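Hemin degrading factor (Pseudomonas aeruginosa, PDB 4MF9) binds heme, with a histidine as axial ligand of the heme iron, and probably serves in heme trafficking and heme degradation. Local coordinates at residues Ser53-Asp58 / Ala176-Val181; Val60-Asp65 / Val127-Glu132; Ala81-Glu86 / Ala269-Ile274; Gly123-Phe128 / Phe145-Val150. One frame throughout, in Å; residues are numbered along the deposited sequence.

Contact 1. Residues Ser53-Asp58 / Ala176-Val181; sequences SRVGID and AEQDAV
The carbonyl oxygen of Asp-179 is pressed against Val-55, which meets it with all three of its side-chain carbons. Val-55 CB and Asp-179 O are 3.2 Å apart, a tight approach for a carbon and an oxygen. Val-55 CG2 stands slightly farther off, 3.6 Å from Asp-179 O. The torsion of Val-55 turns CG1 to the trans side of its backbone N (chi1 176°), and this branch therefore also faces Gln-178. There Val-55 CG1 lies 3.5 Å from Gln-178 OE1. The two side chains cross at about a right angle. The glutamine chain is bent at chi2, and both ends of its amide are held by backbone. OE1 accepts from the N of Arg-61 and NE2 donates to the O of Ala-175. Ala-180 closes the other flank of the valine, with Val-55 CB 4.4 Å from Ala-180 CB. The contact is at the surface, where the loop after helix 47-52 meets the long connection after helix 166-173.

The loop 53-58 is held in shape by its own bonds. Arg-54 grips Asp-58 side-on, with Arg-54 NE bonded to Asp-58 OD1 at 2.9 Å and Arg-54 NH2 bonded to Asp-58 OD2 at 2.6 Å. NH2 also forms a salt bridge with Glu-132. The O of Arg-54 takes the backbone N of both Ile-57 and Asp-58.

The join between the loops therefore rests on packing of Val-55 against the Asp-179 carbonyl, Gln-178 and Ala-180. The strong polar bonds lie within the loop 53-58 or lead to other parts of the chain.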
loop_
_atom_site.group_PDB
_atom_site.type_symbol
_atom_site.label_atom_id
_atom_site.label_comp_id
_atom_site.label_asym_id
_atom_site.label_seq_id
_atom_site.Cartn_x
_atom_site.Cartn_y
_atom_site.Cartn_z
ATOM N N SER A 53 7.689 -21.774 -3.782
ATOM C CA SER A 53 7.421 -23.169 -4.151
ATOM C C SER A 53 7.164 -23.298 -5.655
ATOM O O SER A 53 7.141 -24.409 -6.196
ATOM C CB SER A 53 6.234 -23.729 -3.365
ATOM O OG SER A 53 5.015 -23.368 -3.976
ATOM N N ARG A 54 6.914 -22.174 -6.317
ATOM C CA ARG A 54 6.718 -22.069 -7.745
ATOM C C ARG A 54 7.992 -22.043 -8.606
ATOM O O ARG A 54 7.927 -22.182 -9.781
ATOM C CB ARG A 54 5.859 -20.828 -8.083
ATOM C CG ARG A 54 4.474 -20.820 -7.460
ATOM C CD ARG A 54 3.635 -19.614 -7.803
ATOM N NE ARG A 54 3.304 -19.549 -9.200
ATOM C CZ ARG A 54 2.242 -18.921 -9.664
ATOM N NH1 ARG A 54 1.465 -18.280 -8.824
ATOM N NH2 ARG A 54 1.942 -18.944 -10.924
ATOM N N VAL A 55 9.125 -21.799 -7.989
ATOM C CA VAL A 55 10.358 -21.611 -8.750
ATOM C C VAL A 55 10.742 -22.898 -9.478
ATOM O O VAL A 55 10.707 -23.982 -8.897
ATOM C CB VAL A 55 11.508 -21.132 -7.859
ATOM C CG1 VAL A 55 12.798 -21.034 -8.655
ATOM C CG2 VAL A 55 11.163 -19.781 -7.251
ATOM N N GLY A 56 11.079 -22.774 -10.757
ATOM C CA GLY A 56 11.376 -23.942 -11.572
ATOM C C GLY A 56 10.122 -24.502 -12.208
ATOM O O GLY A 56 10.197 -25.375 -13.066
ATOM N N ILE A 57 8.965 -24.007 -11.804
ATOM C CA ILE A 57 7.735 -24.342 -12.450
ATOM C C ILE A 57 7.198 -23.229 -13.339
ATOM O O ILE A 57 7.226 -23.351 -14.541
ATOM C CB ILE A 57 6.702 -24.800 -11.440
ATOM C CG1 ILE A 57 7.177 -26.036 -10.741
ATOM C CG2 ILE A 57 5.347 -25.071 -12.057
ATOM C CD1 ILE A 57 6.419 -26.340 -9.504
ATOM N N ASP A 58 6.765 -22.127 -12.730
ATOM C CA ASP A 58 6.422 -20.928 -13.494
ATOM C C ASP A 58 6.929 -19.612 -12.871
ATOM O O ASP A 58 6.501 -18.533 -13.279
ATOM C CB ASP A 58 4.917 -20.842 -13.763
ATOM C CG ASP A 58 4.090 -20.770 -12.495
ATOM O OD1 ASP A 58 4.669 -20.770 -11.387
ATOM O OD2 ASP A 58 2.842 -20.703 -12.606
ATOM N N ALA A 176 21.356 -16.288 -8.901
ATOM C CA ALA A 176 22.209 -17.450 -9.173
ATOM C C ALA A 176 21.655 -18.708 -8.505
ATOM O O ALA A 176 21.583 -19.777 -9.116
ATOM C CB ALA A 176 23.631 -17.179 -8.721
ATOM N N GLU A 177 21.271 -18.598 -7.255
ATOM C CA GLU A 177 20.638 -19.694 -6.589
ATOM C C GLU A 177 19.151 -19.586 -6.656
ATOM O O GLU A 177 18.538 -18.970 -5.881
ATOM C CB GLU A 177 21.126 -19.868 -5.137
ATOM C CG GLU A 177 21.085 -18.655 -4.257
ATOM C CD GLU A 177 21.985 -17.504 -4.672
ATOM O OE1 GLU A 177 21.594 -16.734 -5.552
ATOM O OE2 GLU A 177 23.075 -17.354 -4.065
ATOM N N GLN A 178 18.605 -20.280 -7.613
ATOM C CA GLN A 178 17.198 -20.176 -7.947
ATOM C C GLN A 178 16.287 -20.587 -6.800
ATOM O O GLN A 178 15.361 -19.844 -6.460
ATOM C CB GLN A 178 16.890 -20.900 -9.253
ATOM C CG GLN A 178 17.111 -19.987 -10.443
ATOM C CD GLN A 178 16.289 -18.717 -10.303
ATOM O OE1 GLN A 178 15.073 -18.780 -10.143
ATOM N NE2 GLN A 178 16.948 -17.567 -10.339
ATOM N N ASP A 179 16.395 -21.784 -6.316
ATOM C CA ASP A 179 15.955 -22.083 -5.002
ATOM C C ASP A 179 14.456 -22.147 -4.854
ATOM O O ASP A 179 13.753 -21.685 -5.719
ATOM C CB ASP A 179 16.485 -21.042 -4.052
ATOM C CG ASP A 179 17.063 -21.623 -2.866
ATOM O OD1 ASP A 179 17.010 -20.986 -1.798
ATOM O OD2 ASP A 179 17.622 -22.715 -2.989
ATOM N N ALA A 180 13.954 -22.757 -3.824
ATOM C CA ALA A 180 12.532 -22.676 -3.627
ATOM C C ALA A 180 12.136 -22.629 -2.147
ATOM O O ALA A 180 11.034 -22.922 -1.830
ATOM C CB ALA A 180 11.853 -23.790 -4.354
ATOM N N VAL A 181 13.063 -22.227 -1.310
ATOM C CA VAL A 181 12.818 -22.304 0.098
ATOM C C VAL A 181 12.423 -20.979 0.768
ATOM O O VAL A 181 11.361 -20.890 1.387
ATOM C CB VAL A 181 13.986 -23.047 0.758
ATOM C CG1 VAL A 181 14.078 -22.770 2.237
ATOM C CG2 VAL A 181 13.771 -24.531 0.520
#

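Contact 2. Residues Val60-Asp65 / Val127-Glu132; sequences VRLRPD and VFAIAE
Val-127, Ala-129 and Phe-128 bury the most surface here, as strand 127-132 runs antiparallel to strand 60-62. Val-127 lies against Leu-62, Arg-63 and Pro-64. Its CG1 sits in the crowded position between backbone N and carbonyl carbon (chi1 46°). That turn brings Val-127 CG1 to 3.5 Å from Arg-63 O. The same methyl touches CA of Pro-64, the centre of an inverse gamma turn. Val-127 CG1 is also 4.1 Å from Leu-62 CB.

Ala-129 forms a hydrogen-bonded pair with Val-60. Ala-129 O accepts from Val-60 N, and Ala-129 N donates to Val-60 O, each at 2.8 Å. The methyl of Ala-129 packs on the isobutyl group of Leu-62, with Ala-129 CB 4.0 Å from Leu-62 CD1. A further backbone bond runs from Leu-62 N to Val-127 O.

Phe-128 lies on the other face, in a non-hydrogen-bonded pair with Arg-61. The arginine chain bends at chi2 and chi3 and passes slantwise across the CD2, CE2 and CZ side of the ring. Arg-61 NE is 3.6 Å from both Phe-128 CE2 and Phe-128 CZ, and CZ of the ring lies over one face of the guanidinium. The two planes are 52° apart, so the groups are not stacked flat.

Strand 59-62 is the outermost strand of its sheet, and strand 124-133 lies between it and strand 138-146. Helix 166-173 covers the face of Val-60 and Ala-129, through Val-170 among others. Helix 47-52 covers the opposite face, where Val-51 touches Phe-128 and Ile-130.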
loop_
_atom_site.group_PDB
_atom_site.type_symbol
_atom_site.label_atom_id
_atom_site.label_comp_id
_atom_site.label_asym_id
_atom_site.label_seq_id
_atom_site.Cartn_x
_atom_site.Cartn_y
_atom_site.Cartn_z
ATOM N N VAL A 60 10.618 -17.427 -11.464
ATOM C CA VAL A 60 12.075 -17.289 -11.412
ATOM C C VAL A 60 12.418 -16.341 -10.259
ATOM O O VAL A 60 11.793 -15.280 -10.105
ATOM C CB VAL A 60 12.652 -16.724 -12.741
ATOM C CG1 VAL A 60 14.151 -16.445 -12.612
ATOM C CG2 VAL A 60 12.377 -17.665 -13.916
ATOM N N ARG A 61 13.379 -16.708 -9.424
ATOM C CA ARG A 61 13.804 -15.855 -8.350
ATOM C C ARG A 61 14.744 -14.823 -8.904
ATOM O O ARG A 61 15.588 -15.170 -9.659
ATOM C CB ARG A 61 14.378 -16.612 -7.177
ATOM C CG ARG A 61 15.310 -15.823 -6.292
ATOM C CD ARG A 61 14.643 -15.315 -5.034
ATOM N NE ARG A 61 14.558 -16.365 -4.063
ATOM C CZ ARG A 61 14.839 -16.318 -2.765
ATOM N NH1 ARG A 61 15.320 -15.266 -2.163
ATOM N NH2 ARG A 61 14.694 -17.412 -2.086
ATOM N N LEU A 62 14.528 -13.556 -8.557
ATOM C CA LEU A 62 15.378 -12.488 -9.064
ATOM C C LEU A 62 16.281 -11.997 -7.940
ATOM O O LEU A 62 16.041 -12.292 -6.767
ATOM C CB LEU A 62 14.541 -11.333 -9.616
ATOM C CG LEU A 62 13.552 -11.581 -10.758
ATOM C CD1 LEU A 62 12.895 -10.265 -11.161
ATOM C CD2 LEU A 62 14.228 -12.249 -11.970
ATOM N N ARG A 63 17.325 -11.288 -8.261
ATOM C CA ARG A 63 18.133 -10.696 -7.213
ATOM C C ARG A 63 17.416 -9.498 -6.595
ATOM O O ARG A 63 16.812 -8.781 -7.275
ATOM C CB ARG A 63 19.503 -10.292 -7.699
ATOM C CG ARG A 63 20.247 -11.343 -8.462
ATOM C CD ARG A 63 21.666 -10.881 -8.681
ATOM N NE ARG A 63 21.734 -9.558 -9.229
ATOM C CZ ARG A 63 21.565 -9.291 -10.509
ATOM N NH1 ARG A 63 21.297 -10.257 -11.328
ATOM N NH2 ARG A 63 21.601 -8.084 -10.961
ATOM N N PRO A 64 17.557 -9.323 -5.285
ATOM C CA PRO A 64 17.004 -8.133 -4.624
ATOM C C PRO A 64 17.883 -6.912 -4.846
ATOM O O PRO A 64 18.269 -6.242 -3.891
ATOM C CB PRO A 64 17.018 -8.523 -3.145
ATOM C CG PRO A 64 18.127 -9.501 -3.035
ATOM C CD PRO A 64 18.087 -10.294 -4.310
ATOM N N ASP A 65 18.169 -6.625 -6.110
ATOM C CA ASP A 65 18.997 -5.498 -6.511
ATOM C C ASP A 65 18.054 -4.372 -6.891
ATOM O O ASP A 65 17.796 -4.154 -8.074
ATOM C CB ASP A 65 19.832 -5.922 -7.732
ATOM C CG ASP A 65 20.932 -4.927 -8.094
ATOM O OD1 ASP A 65 20.873 -3.751 -7.675
ATOM O OD2 ASP A 65 21.856 -5.330 -8.832
ATOM N N VAL A 127 12.225 -11.303 -4.211
ATOM C CA VAL A 127 11.482 -10.843 -5.381
ATOM C C VAL A 127 11.470 -11.937 -6.451
ATOM O O VAL A 127 12.510 -12.547 -6.745
ATOM C CB VAL A 127 12.085 -9.536 -5.933
ATOM C CG1 VAL A 127 13.604 -9.641 -6.029
ATOM C CG2 VAL A 127 11.485 -9.194 -7.277
ATOM N N PHE A 128 10.291 -12.201 -7.011
ATOM C CA PHE A 128 10.125 -13.254 -8.012
ATOM C C PHE A 128 9.463 -12.722 -9.272
ATOM O O PHE A 128 8.633 -11.812 -9.220
ATOM C CB PHE A 128 9.275 -14.400 -7.447
ATOM C CG PHE A 128 9.865 -15.038 -6.220
ATOM C CD1 PHE A 128 9.630 -14.498 -4.958
ATOM C CD2 PHE A 128 10.656 -16.176 -6.326
ATOM C CE1 PHE A 128 10.183 -15.082 -3.827
ATOM C CE2 PHE A 128 11.205 -16.768 -5.202
ATOM C CZ PHE A 128 10.969 -16.217 -3.948
ATOM N N ALA A 129 9.839 -13.291 -10.410
ATOM C CA ALA A 129 9.160 -13.000 -11.658
ATOM C C ALA A 129 8.337 -14.227 -11.972
ATOM O O ALA A 129 8.890 -15.327 -12.116
ATOM C CB ALA A 129 10.172 -12.742 -12.768
ATOM N N ILE A 130 7.043 -14.035 -12.064
ATOM C CA ILE A 130 6.108 -15.094 -12.321
ATOM C C ILE A 130 5.585 -15.035 -13.775
ATOM O O ILE A 130 5.231 -14.008 -14.251
ATOM C CB ILE A 130 4.962 -15.036 -11.310
ATOM C CG1 ILE A 130 5.497 -15.143 -9.889
ATOM C CG2 ILE A 130 3.936 -16.101 -11.563
ATOM C CD1 ILE A 130 4.455 -15.193 -8.822
ATOM N N ALA A 131 5.557 -16.160 -14.466
ATOM C CA ALA A 131 4.930 -16.216 -15.782
ATOM C C ALA A 131 3.906 -17.343 -15.766
ATOM O O ALA A 131 4.224 -18.491 -16.098
ATOM C CB ALA A 131 5.986 -16.448 -16.868
ATOM N N GLU A 132 2.685 -17.026 -15.412
ATOM C CA GLU A 132 1.672 -17.966 -15.070
ATOM C C GLU A 132 0.821 -18.367 -16.285
ATOM O O GLU A 132 0.238 -17.533 -16.849
ATOM C CB GLU A 132 0.757 -17.384 -14.004
ATOM C CG GLU A 132 -0.242 -18.399 -13.537
ATOM C CD GLU A 132 -0.853 -18.138 -12.195
ATOM O OE1 GLU A 132 -1.667 -18.942 -11.817
ATOM O OE2 GLU A 132 -0.542 -17.177 -11.535
#

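Contact 3. Residues Ala81-Glu86 / Ala269-Ile274; sequences ALTRNE and AHCIQI
Strands 81-84 and 271-274 cross at -119° with their axes 7.1 Å apart, too far for backbone pairing, and Thr-83 and Gln-273 face each other across the gap. Gln-273 carries the contact. Its side chain runs fully extended from the backbone (chi1 -178°), which delivers the amide to strand 81-84. Both ends of that amide bond to the strand. Gln-273 OE1 accepts from Thr-83 OG1 at 2.6 Å, a short bond in which the hydroxyl sits above the plane of the amide carbonyl. Gln-273 NE2 donates to Ala-81 O at 3.1 Å. The acceptor lies in the plane of the glutamine amide, but NE2 stands well above the plane of the Ala-81 carbonyl.

These two bonds fix the rotation of the amide. Both donors have a second partner as well. Thr-83 OG1 is bonded to ND1 of His-153, and Gln-273 NE2 to ND1 of His-90. Further packing surrounds the bonds. Ala-81 CB is 3.6 Å from Gln-273 OE1, and Thr-83 CB is 3.6 Å from Gln-273 CB. Beside them the sulfur of Cys-271 approaches Thr-83, with Cys-271 SG 3.8 Å from Thr-83 OG1. The heme is about 10 Å from the Cys-271 side chain. Strand 271-277 pairs with strand 117-120, which carries the heme-binding Arg-118.

The arrangement is a polar link between strands of two different antiparallel sheets at the centre of the chain. It belongs to the HemS fold, in which each of the two sheets takes strands from both related halves.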
loop_
_atom_site.group_PDB
_atom_site.type_symbol
_atom_site.label_atom_id
_atom_site.label_comp_id
_atom_site.label_asym_id
_atom_site.label_seq_id
_atom_site.Cartn_x
_atom_site.Cartn_y
_atom_site.Cartn_z
ATOM N N ALA A 81 0.232 -1.635 -10.966
ATOM C CA ALA A 81 0.915 -1.754 -9.684
ATOM C C ALA A 81 -0.119 -2.110 -8.636
ATOM O O ALA A 81 -1.211 -1.519 -8.606
ATOM C CB ALA A 81 1.624 -0.441 -9.325
ATOM N N LEU A 82 0.210 -3.070 -7.778
ATOM C CA LEU A 82 -0.724 -3.520 -6.746
ATOM C C LEU A 82 -0.069 -3.438 -5.385
ATOM O O LEU A 82 0.916 -4.126 -5.114
ATOM C CB LEU A 82 -1.187 -4.960 -7.000
ATOM C CG LEU A 82 -2.479 -5.507 -6.360
ATOM C CD1 LEU A 82 -2.861 -6.826 -7.058
ATOM C CD2 LEU A 82 -2.367 -5.744 -4.864
ATOM N N THR A 83 -0.628 -2.599 -4.516
ATOM C CA THR A 83 -0.133 -2.477 -3.151
ATOM C C THR A 83 -1.320 -2.558 -2.213
ATOM O O THR A 83 -2.335 -1.930 -2.467
ATOM C CB THR A 83 0.544 -1.129 -2.955
ATOM O OG1 THR A 83 1.642 -1.035 -3.868
ATOM C CG2 THR A 83 1.027 -0.971 -1.530
ATOM N N ARG A 84 -1.204 -3.337 -1.143
ATOM C CA ARG A 84 -2.323 -3.507 -0.230
ATOM C C ARG A 84 -1.860 -3.670 1.201
ATOM O O ARG A 84 -0.677 -3.860 1.483
ATOM C CB ARG A 84 -3.156 -4.744 -0.621
ATOM C CG ARG A 84 -2.415 -6.059 -0.364
ATOM C CD ARG A 84 -3.304 -7.271 -0.514
ATOM N NE ARG A 84 -4.393 -7.272 0.457
ATOM C CZ ARG A 84 -5.491 -8.011 0.338
ATOM N NH1 ARG A 84 -5.648 -8.817 -0.713
ATOM N NH2 ARG A 84 -6.435 -7.945 1.265
ATOM N N ASN A 85 -2.817 -3.589 2.109
ATOM C CA ASN A 85 -2.626 -4.060 3.462
ATOM C C ASN A 85 -3.750 -5.059 3.695
ATOM O O ASN A 85 -4.369 -5.515 2.737
ATOM C CB ASN A 85 -2.660 -2.893 4.452
ATOM C CG ASN A 85 -3.842 -1.965 4.216
ATOM O OD1 ASN A 85 -4.988 -2.374 4.351
ATOM N ND2 ASN A 85 -3.564 -0.713 3.861
ATOM N N GLU A 86 -4.059 -5.411 4.899
ATOM C CA GLU A 86 -5.037 -6.425 5.156
ATOM C C GLU A 86 -6.405 -6.043 4.645
ATOM O O GLU A 86 -7.044 -6.858 4.085
ATOM C CB GLU A 86 -5.061 -6.805 6.606
ATOM C CG GLU A 86 -5.977 -7.945 6.932
ATOM C CD GLU A 86 -5.541 -9.256 6.326
ATOM O OE1 GLU A 86 -6.386 -10.061 6.014
ATOM O OE2 GLU A 86 -4.345 -9.500 6.175
ATOM N N ALA A 269 3.923 -1.558 5.827
ATOM C CA ALA A 269 5.164 -1.074 6.431
ATOM C C ALA A 269 6.267 -0.749 5.411
ATOM O O ALA A 269 7.198 0.005 5.718
ATOM C CB ALA A 269 5.669 -2.084 7.445
ATOM N N HIS A 270 6.163 -1.295 4.203
ATOM C CA HIS A 270 7.281 -1.234 3.262
ATOM C C HIS A 270 7.015 -0.484 1.959
ATOM O O HIS A 270 7.930 -0.265 1.160
ATOM C CB HIS A 270 7.742 -2.660 2.932
ATOM C CG HIS A 270 7.912 -3.523 4.140
ATOM N ND1 HIS A 270 8.993 -3.408 4.982
ATOM C CD2 HIS A 270 7.123 -4.491 4.661
ATOM C CE1 HIS A 270 8.870 -4.280 5.972
ATOM N NE2 HIS A 270 7.742 -4.947 5.799
ATOM N N CYS A 271 5.766 -0.113 1.722
ATOM C CA CYS A 271 5.406 0.469 0.444
ATOM C C CYS A 271 4.143 1.278 0.603
ATOM O O CYS A 271 3.194 0.844 1.259
ATOM C CB CYS A 271 5.211 -0.639 -0.606
ATOM S SG CYS A 271 4.933 -0.057 -2.294
ATOM N N ILE A 272 4.138 2.473 0.026
ATOM C CA ILE A 272 2.923 3.276 -0.024
ATOM C C ILE A 272 2.637 3.625 -1.473
ATOM O O ILE A 272 3.534 4.056 -2.198
ATOM C CB ILE A 272 3.038 4.554 0.832
ATOM C CG1 ILE A 272 3.282 4.184 2.300
ATOM C CG2 ILE A 272 1.794 5.415 0.648
ATOM C CD1 ILE A 272 3.810 5.335 3.168
ATOM N N GLN A 273 1.387 3.421 -1.883
ATOM C CA GLN A 273 0.944 3.681 -3.247
ATOM C C GLN A 273 -0.160 4.743 -3.217
ATOM O O GLN A 273 -1.030 4.721 -2.353
ATOM C CB GLN A 273 0.414 2.389 -3.876
ATOM C CG GLN A 273 -0.032 2.508 -5.323
ATOM C CD GLN A 273 -0.156 1.139 -6.012
ATOM O OE1 GLN A 273 0.756 0.304 -5.949
ATOM N NE2 GLN A 273 -1.284 0.911 -6.665
ATOM N N ILE A 274 -0.115 5.665 -4.174
ATOM C CA ILE A 274 -0.956 6.859 -4.134
ATOM C C ILE A 274 -1.693 7.016 -5.459
ATOM O O ILE A 274 -1.120 6.796 -6.529
ATOM C CB ILE A 274 -0.085 8.127 -3.890
ATOM C CG1 ILE A 274 0.829 7.934 -2.683
ATOM C CG2 ILE A 274 -0.951 9.353 -3.670
ATOM C CD1 ILE A 274 2.061 8.851 -2.676
#

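Contact 4. Residues Gly123-Phe128 / Phe145-Val150; sequences GWNAVF and FDQQGV
Asn-125 reaches across to Phe-145 and Gln-147. Asn-125 CB is 3.4 Å from Phe-145 O and also touches Gln-147 OE1. From there the amide is carried across the end of Gln-147, the two amide planes 65° apart. At the tip, Asn-125 OD1 and Gln-147 OE1 are 2.8 Å apart, and Asn-125 CG is close to the same oxygen. OD1 and OE1 are both acceptors as modelled, so this close pair is not a hydrogen bond and the amide placement is doubtful. ND2 makes a weak hydrogen bond to the O of Ala-183.

Behind the side chain, Phe-145 O takes two backbone donors, Asn-125 N at 2.8 Å and Ala-126 N at 3.1 Å. Asn-125 and Ala-126 thus both face Phe-145 in a classic beta bulge. Phe-145 N returns a bond to Ala-126 O. Farther along, Phe-145 CD2 comes to the edge of the Phe-128 ring, 4.0 Å from Phe-128 CD1.

Asp-146 begins a type I turn that ends at Gly-149. Its OD1 accepts from Gln-148 N, an Asx turn, and from Val-150 N, from opposite faces of the carboxylate.

Backbone bonds, rather than the two side-chain amides, hold this open end of the hairpin. The doubly used Phe-145 O accommodates the extra residue of the bulge.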
loop_
_atom_site.group_PDB
_atom_site.type_symbol
_atom_site.label_atom_id
_atom_site.label_comp_id
_atom_site.label_asym_id
_atom_site.label_seq_id
_atom_site.Cartn_x
_atom_site.Cartn_y
_atom_site.Cartn_z
ATOM N N GLY A 123 13.089 -3.383 4.361
ATOM C CA GLY A 123 12.429 -4.635 4.700
ATOM C C GLY A 123 12.122 -5.520 3.492
ATOM O O GLY A 123 11.582 -6.623 3.628
ATOM N N TRP A 124 12.452 -5.044 2.298
ATOM C CA TRP A 124 12.204 -5.841 1.098
ATOM C C TRP A 124 13.174 -7.019 1.073
ATOM O O TRP A 124 14.383 -6.826 1.142
ATOM C CB TRP A 124 12.398 -4.997 -0.156
ATOM C CG TRP A 124 11.345 -3.951 -0.364
ATOM C CD1 TRP A 124 10.653 -3.270 0.603
ATOM C CD2 TRP A 124 10.849 -3.476 -1.625
ATOM N NE1 TRP A 124 9.768 -2.388 0.015
ATOM C CE2 TRP A 124 9.866 -2.500 -1.349
ATOM C CE3 TRP A 124 11.155 -3.772 -2.959
ATOM C CZ2 TRP A 124 9.187 -1.822 -2.356
ATOM C CZ3 TRP A 124 10.469 -3.098 -3.962
ATOM C CH2 TRP A 124 9.498 -2.131 -3.652
ATOM N N ASN A 125 12.655 -8.238 0.983
ATOM C CA ASN A 125 13.510 -9.405 1.162
ATOM C C ASN A 125 13.734 -10.248 -0.090
ATOM O O ASN A 125 14.875 -10.528 -0.476
ATOM C CB ASN A 125 12.968 -10.294 2.273
ATOM C CG ASN A 125 13.872 -11.475 2.551
ATOM O OD1 ASN A 125 15.072 -11.309 2.757
ATOM N ND2 ASN A 125 13.310 -12.671 2.534
ATOM N N ALA A 126 12.642 -10.674 -0.708
ATOM C CA ALA A 126 12.742 -11.541 -1.868
ATOM C C ALA A 126 11.829 -11.032 -2.972
ATOM O O ALA A 126 10.790 -10.403 -2.699
ATOM C CB ALA A 126 12.391 -12.960 -1.495
ATOM N N VAL A 127 12.225 -11.303 -4.211
ATOM C CA VAL A 127 11.482 -10.843 -5.381
ATOM C C VAL A 127 11.470 -11.937 -6.451
ATOM O O VAL A 127 12.510 -12.547 -6.745
ATOM C CB VAL A 127 12.085 -9.536 -5.933
ATOM C CG1 VAL A 127 13.604 -9.641 -6.029
ATOM C CG2 VAL A 127 11.485 -9.194 -7.277
ATOM N N PHE A 128 10.291 -12.201 -7.011
ATOM C CA PHE A 128 10.125 -13.254 -8.012
ATOM C C PHE A 128 9.463 -12.722 -9.272
ATOM O O PHE A 128 8.633 -11.812 -9.220
ATOM C CB PHE A 128 9.275 -14.400 -7.447
ATOM C CG PHE A 128 9.865 -15.038 -6.220
ATOM C CD1 PHE A 128 9.630 -14.498 -4.958
ATOM C CD2 PHE A 128 10.656 -16.176 -6.326
ATOM C CE1 PHE A 128 10.183 -15.082 -3.827
ATOM C CE2 PHE A 128 11.205 -16.768 -5.202
ATOM C CZ PHE A 128 10.969 -16.217 -3.948
ATOM N N PHE A 145 8.393 -9.647 -1.562
ATOM C CA PHE A 145 7.991 -10.087 -0.224
ATOM C C PHE A 145 8.950 -9.628 0.877
ATOM O O PHE A 145 10.151 -9.449 0.630
ATOM C CB PHE A 145 7.822 -11.612 -0.216
ATOM C CG PHE A 145 6.811 -12.089 -1.217
ATOM C CD1 PHE A 145 5.463 -12.160 -0.880
ATOM C CD2 PHE A 145 7.199 -12.418 -2.513
ATOM C CE1 PHE A 145 4.518 -12.572 -1.807
ATOM C CE2 PHE A 145 6.249 -12.829 -3.450
ATOM C CZ PHE A 145 4.910 -12.903 -3.092
ATOM N N ASP A 146 8.413 -9.420 2.083
ATOM C CA ASP A 146 9.204 -8.877 3.196
ATOM C C ASP A 146 9.894 -9.962 4.036
ATOM O O ASP A 146 9.826 -11.141 3.701
ATOM C CB ASP A 146 8.382 -7.900 4.075
ATOM C CG ASP A 146 7.244 -8.570 4.839
ATOM O OD1 ASP A 146 7.282 -9.792 5.075
ATOM O OD2 ASP A 146 6.293 -7.850 5.230
ATOM N N GLN A 147 10.493 -9.577 5.146
ATOM C CA GLN A 147 11.219 -10.492 5.958
ATOM C C GLN A 147 10.379 -11.620 6.509
ATOM O O GLN A 147 10.907 -12.630 6.915
ATOM C CB GLN A 147 11.889 -9.763 7.074
ATOM C CG GLN A 147 13.345 -9.966 7.043
ATOM C CD GLN A 147 13.907 -9.386 5.852
ATOM O OE1 GLN A 147 14.678 -10.004 5.200
ATOM N NE2 GLN A 147 13.518 -8.194 5.550
ATOM N N GLN A 148 9.074 -11.423 6.581
ATOM C CA GLN A 148 8.155 -12.438 7.101
ATOM C C GLN A 148 7.437 -13.209 5.991
ATOM O O GLN A 148 6.573 -14.055 6.264
ATOM C CB GLN A 148 7.139 -11.812 8.065
ATOM C CG GLN A 148 7.761 -11.334 9.393
ATOM C CD GLN A 148 8.619 -10.093 9.236
ATOM O OE1 GLN A 148 9.827 -10.123 9.478
ATOM N NE2 GLN A 148 7.998 -8.991 8.844
ATOM N N GLY A 149 7.775 -12.905 4.741
ATOM C CA GLY A 149 7.121 -13.558 3.611
ATOM C C GLY A 149 5.806 -12.920 3.180
ATOM O O GLY A 149 5.104 -13.445 2.306
ATOM N N VAL A 150 5.464 -11.779 3.780
ATOM C CA VAL A 150 4.218 -11.090 3.433
ATOM C C VAL A 150 4.449 -10.217 2.212
ATOM O O VAL A 150 5.496 -9.588 2.089
ATOM C CB VAL A 150 3.722 -10.208 4.596
ATOM C CG1 VAL A 150 2.304 -9.721 4.331
ATOM C CG2 VAL A 150 3.786 -10.989 5.904
#

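In the fold
Contact 3 lies at the core, its centre about 1 Å from the centre of the chain, and contact 1 lies at the surface. Contacts 2 and 4 come between and share strand 124-133, which has strand 59-62 on one side and strand 138-146 on the other. Both rely on backbone pairing within one sheet. Contact 3 instead joins two sheets by buried side-chain bonds, and contact 1 joins two loops by packing alone. Neighbours are linked directly. Asp-58 of contact 1 probably accepts from Ala-131 of contact 2, backbone to backbone, and Val-55 packs on Phe-128. His-270 of contact 3 accepts from Trp-124 of contact 4 through its backbone oxygen.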